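Local coordinates for protein 2-oxoglutarate dehydrogenase E3 component (Thermus thermophilus, PDB 2YQU) that probably oxidises the dihydrolipoyl groups of 2-oxoglutarate dehydrogenase complexes, passing electrons through bound FAD to NAD(+), at residues G175-L180 against R201-M206; I194-M199 against T224-V229; R216-Q221 against V340-E345. All coordinates share one frame; numbering follows the deposited sequence.

Contact 1 of 3, residues G175-L180 against R201-M206; sequences GGVIGL and RILPTM. With FAD (flavin-adenine dinucleotide), chain D.
L180 and L203 meet with their side chains crossed at about a right angle, and one methyl, L180 CD2, does most of the touching. It lies 3.6 Å from L203 CD2 and 3.8 Å from I202 CD1, so one branch of L180 serves both I202 and L203. L180 already leaves the helix toward the loop, and a chi1 of -163° carries CG opposite the backbone N, which brings CD2 up against both residues. L203 CD2 is also approached crosswise by V177 CG2, at 3.9 Å. Beside these apolar groups L203 N gives G175 O an almost perfectly straight hydrogen bond of 2.9 Å, tying the glycine turn to the loop by its backbone. G176 occupies the N-cap position, as in a Rossmann dinucleotide fold; this turn belongs to the predicted NAD(+) site, and V177 and I178 are seen to bind NAD(+). I178 points the other way, its CD1 over the face of the dimethylbenzene ring, 3.6 Å from FAD C8; replacing it by alanine removes CD1 and CG2 and is likely to strip that apolar cover from this face. Behind the contact, L180 rests on F218 and L203 on A214 of helix 208-221, while V340 of strand 338-340 meets both V177 and L203.

Contact 2 of 3, residues I194-M199 against T224-V229; sequences IVLEYM and TIRTGV
From I194 beside T224 to L196 beside R226 the two chains run in parallel register, their short strand axes 4.7 Å apart and 12° from alignment. V195 uses both its N and its O on the neighbouring strand: the N donates to T224 O at 2.8 Å and the O accepts from R226 N at 2.9 Å. The ladder goes on through E197 N to R226 O, after which both chains turn; V229 N then reaches E197 O, and G228 N binds M199 O from above the carbonyl plane. Here is one beta-alpha-beta unit of the Rossmann-type NAD domain: strand 192-196 leads through helix 208-221 to strand 224-226, an edge strand of the NAD domain's parallel sheet. V195 and I225 run alongside each other from the same face, with I225 CD1 3.6 Å from V195 CB; I225 also meets E215 and K219 of the crossover helix. The other face carries L196 CD2 alongside the aliphatic part of R226, 4.1 Å from its CD. A bend at chi3 (63°) follows the part of R226 laid along L196, and NH1 goes on to a salt bridge with E249. E197, an NAD(+)-binding residue, uses both carboxylate oxygens: OE2 takes M199 N on its anti side at 2.9 Å, and OE1 accepts from G175 N of the glycine turn.

Contact 3 of 3, residues R216-Q221 against V340-E345; sequences RVFKKQ and VYTHPE
F218 presents the edge of its ring to T342, the two side chains crossing at about a right angle. T342 OG1 lies close to the ring plane, 3.5 Å from F218 CZ, and the methyl CG2 comes within 3.7 Å of the same ring atom. What fixes the threonine is a bond inside its own loop: OG1 donates to P344 O at 2.8 Å, spanning the cis peptide that precedes P344. A chi1 of 47° sets OG1 between the backbone N and the carbonyl carbon, where it can serve that carbonyl while its flank meets the phenyl edge. P344 supplies the second point of contact. V217 CG1 butts against CD of the P344 ring at 3.4 Å, tighter than usual for two carbons, as the valine and the proline reach toward each other between helix and loop. Around this joint F218 also rests on I346, and T342 on V184 of helix 177-188. The loop itself connects strands 338-340 and 345-350 of the antiparallel sheet of the dimerisation domain, so the contact seats the crossover helix of a Rossmann-type NAD domain against that domain, the domain pairing of the pyridine nucleotide-disulfide oxidoreductase family.

Overall arrangement
The three contacts illustrate how a dinucleotide-binding domain is joined within itself and then to its neighbour. Contacts 1 and 2, with centres about 10 Å apart, belong to the NAD domain and touch where G175 CA lies 4.0 Å from V195 CG1; I202 CG2 also packs on I225 CG2 at 3.7 Å. Contact 3 lies about 12 Å from contact 1, centre to centre, and the two meet where I202 CD1 comes within 4.1 Å of F218 CD1. FAD is touched from the 175-180 side by I178 and from the 340-345 side by Y341, while E197 of contact 2, just beyond L196, belongs to the NAD(+) site, empty in this chain.

Contact 1 of 3, residues G175-L180 against R201-M206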
loop_
_atom_site.group_PDB
_atom_site.type_symbol
_atom_site.label_atom_id
_atom_site.label_comp_id
_atom_site.label_asym_id
_atom_site.label_seq_id
_atom_site.Cartn_x
_atom_site.Cartn_y
_atom_site.Cartn_z
ATOM N N GLY A 175 0.151 25.939 -8.064
ATOM C CA GLY A 175 -0.661 24.912 -7.435
ATOM C C GLY A 175 -0.355 23.516 -7.952
ATOM O O GLY A 175 -1.225 22.665 -7.965
ATOM N N GLY A 176 0.885 23.284 -8.368
ATOM C CA GLY A 176 1.315 21.969 -8.801
ATOM C C GLY A 176 1.741 21.097 -7.636
ATOM O O GLY A 176 1.655 21.491 -6.479
ATOM N N VAL A 177 2.220 19.902 -7.950
ATOM C CA VAL A 177 2.564 18.919 -6.930
ATOM C C VAL A 177 3.615 19.431 -5.950
ATOM O O VAL A 177 3.422 19.361 -4.745
ATOM C CB VAL A 177 3.057 17.601 -7.564
ATOM C CG1 VAL A 177 3.518 16.623 -6.482
ATOM C CG2 VAL A 177 1.951 16.975 -8.432
ATOM N N ILE A 178 4.716 19.969 -6.465
ATOM C CA ILE A 178 5.833 20.339 -5.609
ATOM C C ILE A 178 5.440 21.405 -4.588
ATOM O O ILE A 178 5.756 21.273 -3.416
ATOM C CB ILE A 178 7.044 20.795 -6.446
ATOM C CG1 ILE A 178 7.596 19.606 -7.241
ATOM C CG2 ILE A 178 8.131 21.380 -5.550
ATOM C CD1 ILE A 178 8.505 19.991 -8.374
ATOM N N GLY A 179 4.750 22.448 -5.035
ATOM C CA GLY A 179 4.405 23.558 -4.159
ATOM C C GLY A 179 3.365 23.182 -3.131
ATOM O O GLY A 179 3.419 23.639 -1.998
ATOM N N LEU A 180 2.427 22.333 -3.531
ATOM C CA LEU A 180 1.364 21.875 -2.648
ATOM C C LEU A 180 1.937 21.010 -1.534
ATOM O O LEU A 180 1.603 21.184 -0.361
ATOM C CB LEU A 180 0.333 21.091 -3.457
ATOM C CG LEU A 180 -1.036 20.855 -2.836
ATOM C CD1 LEU A 180 -1.671 22.154 -2.326
ATOM C CD2 LEU A 180 -1.923 20.174 -3.873
ATOM N N ARG A 201 -7.805 25.339 -11.487
ATOM C CA ARG A 201 -7.708 24.190 -10.595
ATOM C C ARG A 201 -6.259 23.949 -10.183
ATOM O O ARG A 201 -5.335 24.449 -10.818
ATOM C CB ARG A 201 -8.255 22.944 -11.286
ATOM C CG ARG A 201 -7.469 22.553 -12.517
ATOM C CD ARG A 201 -8.182 21.607 -13.429
ATOM N NE ARG A 201 -7.251 21.016 -14.386
ATOM C CZ ARG A 201 -6.876 21.580 -15.537
ATOM N NH1 ARG A 201 -6.020 20.939 -16.327
ATOM N NH2 ARG A 201 -7.336 22.772 -15.909
ATOM N N ILE A 202 -6.073 23.175 -9.121
ATOM C CA ILE A 202 -4.747 22.730 -8.707
ATOM C C ILE A 202 -4.474 21.341 -9.274
ATOM O O ILE A 202 -5.378 20.691 -9.795
ATOM C CB ILE A 202 -4.604 22.749 -7.168
ATOM C CG1 ILE A 202 -5.586 21.789 -6.491
ATOM C CG2 ILE A 202 -4.820 24.169 -6.633
ATOM C CD1 ILE A 202 -5.301 21.587 -5.017
ATOM N N LEU A 203 -3.221 20.907 -9.178
ATOM C CA LEU A 203 -2.801 19.589 -9.635
ATOM C C LEU A 203 -3.334 19.275 -11.040
ATOM O O LEU A 203 -4.114 18.336 -11.218
ATOM C CB LEU A 203 -3.247 18.528 -8.619
ATOM C CG LEU A 203 -2.782 18.793 -7.185
ATOM C CD1 LEU A 203 -3.374 17.778 -6.233
ATOM C CD2 LEU A 203 -1.263 18.765 -7.095
ATOM N N PRO A 204 -2.907 20.052 -12.037
ATOM C CA PRO A 204 -3.475 19.955 -13.389
ATOM C C PRO A 204 -3.242 18.625 -14.121
ATOM O O PRO A 204 -3.978 18.358 -15.068
ATOM C CB PRO A 204 -2.793 21.108 -14.138
ATOM C CG PRO A 204 -1.528 21.328 -13.418
ATOM C CD PRO A 204 -1.849 21.081 -11.964
ATOM N N THR A 205 -2.266 17.821 -13.706
ATOM C CA THR A 205 -2.025 16.514 -14.323
ATOM C C THR A 205 -2.978 15.441 -13.807
ATOM O O THR A 205 -3.073 14.374 -14.402
ATOM C CB THR A 205 -0.578 16.025 -14.092
ATOM O OG1 THR A 205 -0.304 15.917 -12.689
ATOM C CG2 THR A 205 0.444 17.028 -14.612
ATOM N N MET A 206 -3.643 15.710 -12.686
ATOM C CA MET A 206 -4.630 14.780 -12.139
ATOM C C MET A 206 -5.919 14.843 -12.942
ATOM O O MET A 206 -6.167 15.787 -13.688
ATOM C CB MET A 206 -4.938 15.102 -10.671
ATOM C CG MET A 206 -3.752 14.999 -9.730
ATOM S SD MET A 206 -3.160 13.304 -9.569
ATOM C CE MET A 206 -1.393 13.532 -9.755
HETATM P PA FAD D . 17.759 15.173 -12.418
HETATM O O1A FAD D . 17.461 16.621 -12.294
HETATM O O2A FAD D . 17.294 14.352 -11.208
HETATM O O5B FAD D . 19.327 14.988 -12.683
HETATM C C5B FAD D . 19.983 15.827 -13.601
HETATM C C4B FAD D . 21.417 15.961 -13.137
HETATM O O4B FAD D . 22.186 16.438 -14.222
HETATM C C3B FAD D . 21.582 16.966 -12.000
HETATM O O3B FAD D . 22.174 16.343 -10.882
HETATM C C2B FAD D . 22.491 18.040 -12.568
HETATM O O2B FAD D . 23.423 18.501 -11.617
HETATM C C1B FAD D . 23.166 17.324 -13.726
HETATM N N9A FAD D . 23.596 18.142 -14.865
HETATM C C8A FAD D . 22.846 18.996 -15.633
HETATM N N7A FAD D . 23.623 19.492 -16.613
HETATM C C5A FAD D . 24.863 18.966 -16.481
HETATM C C6A FAD D . 26.044 19.126 -17.201
HETATM N N6A FAD D . 26.098 19.804 -18.346
HETATM N N1A FAD D . 27.144 18.419 -16.792
HETATM C C2A FAD D . 27.123 17.572 -15.712
HETATM N N3A FAD D . 25.948 17.412 -15.009
HETATM C C4A FAD D . 24.853 18.109 -15.392
HETATM N N1 FAD D . 9.491 13.037 -8.753
HETATM C C2 FAD D . 8.835 11.873 -8.414
HETATM O O2 FAD D . 8.690 10.960 -9.233
HETATM N N3 FAD D . 8.331 11.723 -7.147
HETATM C C4 FAD D . 8.465 12.726 -6.214
HETATM O O4 FAD D . 8.177 12.455 -5.061
HETATM C C4X FAD D . 9.131 13.908 -6.535
HETATM N N5 FAD D . 9.273 14.923 -5.602
HETATM C C5X FAD D . 9.949 16.087 -5.960
HETATM C C6 FAD D . 10.088 17.109 -5.017
HETATM C C7 FAD D . 10.763 18.290 -5.359
HETATM C C7M FAD D . 10.984 19.324 -4.286
HETATM C C8 FAD D . 11.296 18.443 -6.634
HETATM C C8M FAD D . 12.287 19.538 -6.936
HETATM C C9 FAD D . 11.151 17.423 -7.576
HETATM C C9A FAD D . 10.470 16.244 -7.247
HETATM N N10 FAD D . 10.309 15.223 -8.187
HETATM C C10 FAD D . 9.644 14.061 -7.822
HETATM C "C1'" FAD D . 10.735 15.370 -9.625
HETATM C "C2'" FAD D . 12.080 14.659 -9.799
HETATM O "O2'" FAD D . 13.058 15.219 -8.936
HETATM C "C3'" FAD D . 12.556 14.666 -11.248
HETATM O "O3'" FAD D . 11.523 14.190 -12.090
HETATM C "C4'" FAD D . 13.772 13.765 -11.429
HETATM O "O4'" FAD D . 14.825 14.187 -10.597
HETATM C "C5'" FAD D . 14.205 13.730 -12.899
HETATM O "O5'" FAD D . 15.376 12.958 -13.043
HETATM P P FAD D . 16.438 13.292 -14.202
HETATM O O1P FAD D . 17.513 12.255 -14.189
HETATM O O2P FAD D . 15.747 13.518 -15.535
HETATM O O3P FAD D . 17.098 14.713 -13.814
#

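Contact 2 of 3, residues I194-M199 against T224-V229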
loop_
_atom_site.group_PDB
_atom_site.type_symbol
_atom_site.label_atom_id
_atom_site.label_comp_id
_atom_site.label_asym_id
_atom_site.label_seq_id
_atom_site.Cartn_x
_atom_site.Cartn_y
_atom_site.Cartn_z
ATOM N N ILE A 194 -0.938 30.055 1.979
ATOM C CA ILE A 194 -1.808 30.463 0.891
ATOM C C ILE A 194 -1.199 29.974 -0.411
ATOM O O ILE A 194 -0.024 30.210 -0.661
ATOM C CB ILE A 194 -1.939 32.005 0.843
ATOM C CG1 ILE A 194 -2.538 32.531 2.150
ATOM C CG2 ILE A 194 -2.780 32.423 -0.355
ATOM C CD1 ILE A 194 -2.466 34.051 2.296
ATOM N N VAL A 195 -2.001 29.319 -1.241
ATOM C CA VAL A 195 -1.545 28.786 -2.519
ATOM C C VAL A 195 -2.254 29.567 -3.625
ATOM O O VAL A 195 -3.471 29.655 -3.628
ATOM C CB VAL A 195 -1.866 27.279 -2.644
ATOM C CG1 VAL A 195 -1.444 26.737 -4.005
ATOM C CG2 VAL A 195 -1.201 26.494 -1.517
ATOM N N LEU A 196 -1.480 30.147 -4.540
ATOM C CA LEU A 196 -2.019 30.929 -5.652
ATOM C C LEU A 196 -1.755 30.188 -6.956
ATOM O O LEU A 196 -0.621 29.817 -7.233
ATOM C CB LEU A 196 -1.343 32.297 -5.706
ATOM C CG LEU A 196 -1.373 33.106 -4.410
ATOM C CD1 LEU A 196 -0.464 34.309 -4.513
ATOM C CD2 LEU A 196 -2.795 33.524 -4.095
ATOM N N GLU A 197 -2.794 29.992 -7.757
ATOM C CA GLU A 197 -2.669 29.295 -9.038
ATOM C C GLU A 197 -3.444 30.051 -10.120
ATOM O O GLU A 197 -4.577 30.474 -9.907
ATOM C CB GLU A 197 -3.152 27.848 -8.892
ATOM C CG GLU A 197 -3.241 27.019 -10.174
ATOM C CD GLU A 197 -1.991 27.071 -11.032
ATOM O OE1 GLU A 197 -0.879 26.912 -10.498
ATOM O OE2 GLU A 197 -2.118 27.275 -12.260
ATOM N N TYR A 198 -2.808 30.224 -11.278
ATOM C CA TYR A 198 -3.392 30.937 -12.415
ATOM C C TYR A 198 -4.539 30.159 -13.062
ATOM O O TYR A 198 -5.589 30.720 -13.378
ATOM C CB TYR A 198 -2.301 31.211 -13.453
ATOM C CG TYR A 198 -2.790 31.841 -14.736
ATOM C CD1 TYR A 198 -3.260 33.147 -14.761
ATOM C CD2 TYR A 198 -2.772 31.128 -15.933
ATOM C CE1 TYR A 198 -3.701 33.728 -15.946
ATOM C CE2 TYR A 198 -3.213 31.692 -17.109
ATOM C CZ TYR A 198 -3.671 32.992 -17.116
ATOM O OH TYR A 198 -4.103 33.547 -18.300
ATOM N N MET A 199 -4.326 28.864 -13.268
ATOM C CA MET A 199 -5.348 27.993 -13.836
ATOM C C MET A 199 -6.523 27.831 -12.881
ATOM O O MET A 199 -6.417 28.146 -11.697
ATOM C CB MET A 199 -4.750 26.625 -14.152
ATOM C CG MET A 199 -3.617 26.672 -15.164
ATOM S SD MET A 199 -2.906 25.050 -15.465
ATOM C CE MET A 199 -4.197 24.327 -16.425
ATOM N N THR A 224 -5.249 28.077 2.519
ATOM C CA THR A 224 -6.024 28.939 1.641
ATOM C C THR A 224 -5.594 28.600 0.223
ATOM O O THR A 224 -4.404 28.619 -0.066
ATOM C CB THR A 224 -5.746 30.404 1.965
ATOM O OG1 THR A 224 -6.267 30.709 3.266
ATOM C CG2 THR A 224 -6.491 31.337 1.017
ATOM N N ILE A 225 -6.546 28.230 -0.628
ATOM C CA ILE A 225 -6.284 27.918 -2.035
ATOM C C ILE A 225 -7.057 28.896 -2.922
ATOM O O ILE A 225 -8.279 28.984 -2.843
ATOM C CB ILE A 225 -6.727 26.471 -2.383
ATOM C CG1 ILE A 225 -6.174 25.442 -1.383
ATOM C CG2 ILE A 225 -6.314 26.107 -3.804
ATOM C CD1 ILE A 225 -4.679 25.341 -1.359
ATOM N N ARG A 226 -6.342 29.615 -3.781
ATOM C CA ARG A 226 -6.960 30.591 -4.664
ATOM C C ARG A 226 -6.541 30.328 -6.095
ATOM O O ARG A 226 -5.410 30.618 -6.481
ATOM C CB ARG A 226 -6.570 32.004 -4.264
ATOM C CG ARG A 226 -7.002 32.373 -2.861
ATOM C CD ARG A 226 -6.510 33.724 -2.441
ATOM N NE ARG A 226 -7.079 34.759 -3.294
ATOM C CZ ARG A 226 -6.718 36.034 -3.278
ATOM N NH1 ARG A 226 -5.776 36.465 -2.449
ATOM N NH2 ARG A 226 -7.316 36.887 -4.098
ATOM N N THR A 227 -7.461 29.777 -6.868
ATOM C CA THR A 227 -7.240 29.528 -8.285
ATOM C C THR A 227 -7.762 30.704 -9.111
ATOM O O THR A 227 -8.430 31.598 -8.581
ATOM C CB THR A 227 -7.927 28.225 -8.712
ATOM O OG1 THR A 227 -9.336 28.307 -8.461
ATOM C CG2 THR A 227 -7.442 27.049 -7.860
ATOM N N GLY A 228 -7.449 30.709 -10.406
ATOM C CA GLY A 228 -7.869 31.790 -11.286
ATOM C C GLY A 228 -7.255 33.144 -10.952
ATOM O O GLY A 228 -7.859 34.181 -11.221
ATOM N N VAL A 229 -6.045 33.130 -10.393
ATOM C CA VAL A 229 -5.362 34.334 -9.927
ATOM C C VAL A 229 -4.003 34.444 -10.622
ATOM O O VAL A 229 -3.188 33.527 -10.555
ATOM C CB VAL A 229 -5.162 34.282 -8.394
ATOM C CG1 VAL A 229 -4.177 35.341 -7.910
ATOM C CG2 VAL A 229 -6.513 34.427 -7.680
#

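Contact 3 of 3, residues R216-Q221 against V340-E345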
loop_
_atom_site.group_PDB
_atom_site.type_symbol
_atom_site.label_atom_id
_atom_site.label_comp_id
_atom_site.label_asym_id
_atom_site.label_seq_id
_atom_site.Cartn_x
_atom_site.Cartn_y
_atom_site.Cartn_z
ATOM N N ARG A 216 -10.799 20.721 -2.058
ATOM C CA ARG A 216 -11.726 20.673 -0.920
ATOM C C ARG A 216 -11.035 20.203 0.363
ATOM O O ARG A 216 -11.236 20.772 1.435
ATOM C CB ARG A 216 -12.903 19.733 -1.211
ATOM C CG ARG A 216 -14.073 20.370 -1.920
ATOM C CD ARG A 216 -15.307 19.465 -1.993
ATOM N NE ARG A 216 -15.976 19.565 -3.295
ATOM C CZ ARG A 216 -15.804 18.731 -4.332
ATOM N NH1 ARG A 216 -14.979 17.686 -4.268
ATOM N NH2 ARG A 216 -16.474 18.950 -5.455
ATOM N N VAL A 217 -10.224 19.159 0.249
ATOM C CA VAL A 217 -9.553 18.565 1.400
ATOM C C VAL A 217 -8.538 19.539 1.996
ATOM O O VAL A 217 -8.477 19.713 3.216
ATOM C CB VAL A 217 -8.867 17.231 1.011
ATOM C CG1 VAL A 217 -7.959 16.719 2.129
ATOM C CG2 VAL A 217 -9.908 16.189 0.659
ATOM N N PHE A 218 -7.751 20.192 1.144
ATOM C CA PHE A 218 -6.712 21.086 1.634
ATOM C C PHE A 218 -7.294 22.344 2.251
ATOM O O PHE A 218 -6.727 22.870 3.202
ATOM C CB PHE A 218 -5.711 21.417 0.527
ATOM C CG PHE A 218 -4.905 20.231 0.078
ATOM C CD1 PHE A 218 -4.807 19.911 -1.274
ATOM C CD2 PHE A 218 -4.241 19.432 1.006
ATOM C CE1 PHE A 218 -4.052 18.812 -1.695
ATOM C CE2 PHE A 218 -3.491 18.333 0.593
ATOM C CZ PHE A 218 -3.399 18.028 -0.761
ATOM N N LYS A 219 -8.435 22.796 1.733
ATOM C CA LYS A 219 -9.176 23.912 2.340
ATOM C C LYS A 219 -9.692 23.519 3.719
ATOM O O LYS A 219 -9.590 24.298 4.671
ATOM C CB LYS A 219 -10.340 24.355 1.453
ATOM C CG LYS A 219 -9.925 25.288 0.327
ATOM C CD LYS A 219 -11.110 25.633 -0.549
ATOM C CE LYS A 219 -10.675 26.395 -1.782
ATOM N NZ LYS A 219 -11.821 26.638 -2.690
ATOM N N LYS A 220 -10.240 22.312 3.833
ATOM C CA LYS A 220 -10.715 21.823 5.128
ATOM C C LYS A 220 -9.577 21.737 6.139
ATOM O O LYS A 220 -9.768 22.061 7.316
ATOM C CB LYS A 220 -11.404 20.467 4.996
ATOM C CG LYS A 220 -12.248 20.108 6.209
ATOM C CD LYS A 220 -12.638 18.644 6.213
ATOM C CE LYS A 220 -13.421 18.276 7.480
ATOM N NZ LYS A 220 -14.858 18.688 7.396
ATOM N N GLN A 221 -8.396 21.333 5.677
ATOM C CA GLN A 221 -7.221 21.201 6.541
ATOM C C GLN A 221 -6.700 22.554 7.017
ATOM O O GLN A 221 -6.003 22.631 8.030
ATOM C CB GLN A 221 -6.117 20.407 5.831
ATOM C CG GLN A 221 -6.454 18.922 5.709
ATOM C CD GLN A 221 -5.422 18.083 4.967
ATOM O OE1 GLN A 221 -5.674 16.903 4.694
ATOM N NE2 GLN A 221 -4.271 18.668 4.654
ATOM N N VAL A 340 0.897 12.392 -5.343
ATOM C CA VAL A 340 1.142 13.515 -4.457
ATOM C C VAL A 340 1.167 12.962 -3.038
ATOM O O VAL A 340 0.204 12.323 -2.609
ATOM C CB VAL A 340 0.018 14.564 -4.568
ATOM C CG1 VAL A 340 0.340 15.791 -3.724
ATOM C CG2 VAL A 340 -0.239 14.938 -6.038
ATOM N N TYR A 341 2.248 13.212 -2.307
ATOM C CA TYR A 341 2.518 12.512 -1.037
ATOM C C TYR A 341 2.085 13.303 0.206
ATOM O O TYR A 341 2.694 13.224 1.277
ATOM C CB TYR A 341 3.982 12.107 -0.983
ATOM C CG TYR A 341 4.276 11.055 -2.021
ATOM C CD1 TYR A 341 4.977 11.361 -3.180
ATOM C CD2 TYR A 341 3.774 9.769 -1.879
ATOM C CE1 TYR A 341 5.215 10.385 -4.153
ATOM C CE2 TYR A 341 4.004 8.801 -2.842
ATOM C CZ TYR A 341 4.740 9.112 -3.962
ATOM O OH TYR A 341 4.940 8.130 -4.904
ATOM N N THR A 342 1.000 14.038 0.034
ATOM C CA THR A 342 0.254 14.635 1.128
ATOM C C THR A 342 -0.536 13.531 1.837
ATOM O O THR A 342 -0.432 12.358 1.500
ATOM C CB THR A 342 -0.707 15.707 0.563
ATOM O OG1 THR A 342 -1.402 15.176 -0.572
ATOM C CG2 THR A 342 0.063 16.922 0.002
ATOM N N HIS A 343 -1.291 13.906 2.854
ATOM C CA HIS A 343 -2.284 13.020 3.457
ATOM C C HIS A 343 -3.600 13.783 3.438
ATOM O O HIS A 343 -3.725 14.797 4.113
ATOM C CB HIS A 343 -1.900 12.625 4.884
ATOM C CG HIS A 343 -2.905 11.737 5.554
ATOM N ND1 HIS A 343 -2.685 10.392 5.769
ATOM C CD2 HIS A 343 -4.135 12.001 6.050
ATOM C CE1 HIS A 343 -3.739 9.868 6.370
ATOM N NE2 HIS A 343 -4.634 10.823 6.551
ATOM N N PRO A 344 -4.580 13.336 2.654
ATOM C CA PRO A 344 -4.536 12.085 1.887
ATOM C C PRO A 344 -3.567 12.147 0.710
ATOM O O PRO A 344 -3.231 13.238 0.262
ATOM C CB PRO A 344 -5.968 11.972 1.362
ATOM C CG PRO A 344 -6.434 13.377 1.248
ATOM C CD PRO A 344 -5.834 14.070 2.427
ATOM N N GLU A 345 -3.130 10.990 0.217
ATOM C CA GLU A 345 -2.408 10.943 -1.048
ATOM C C GLU A 345 -3.378 11.176 -2.204
ATOM O O GLU A 345 -4.587 11.010 -2.074
ATOM C CB GLU A 345 -1.628 9.625 -1.210
ATOM C CG GLU A 345 -0.542 9.477 -0.152
ATOM C CD GLU A 345 0.408 8.303 -0.326
ATOM O OE1 GLU A 345 0.223 7.430 -1.203
ATOM O OE2 GLU A 345 1.380 8.260 0.448
#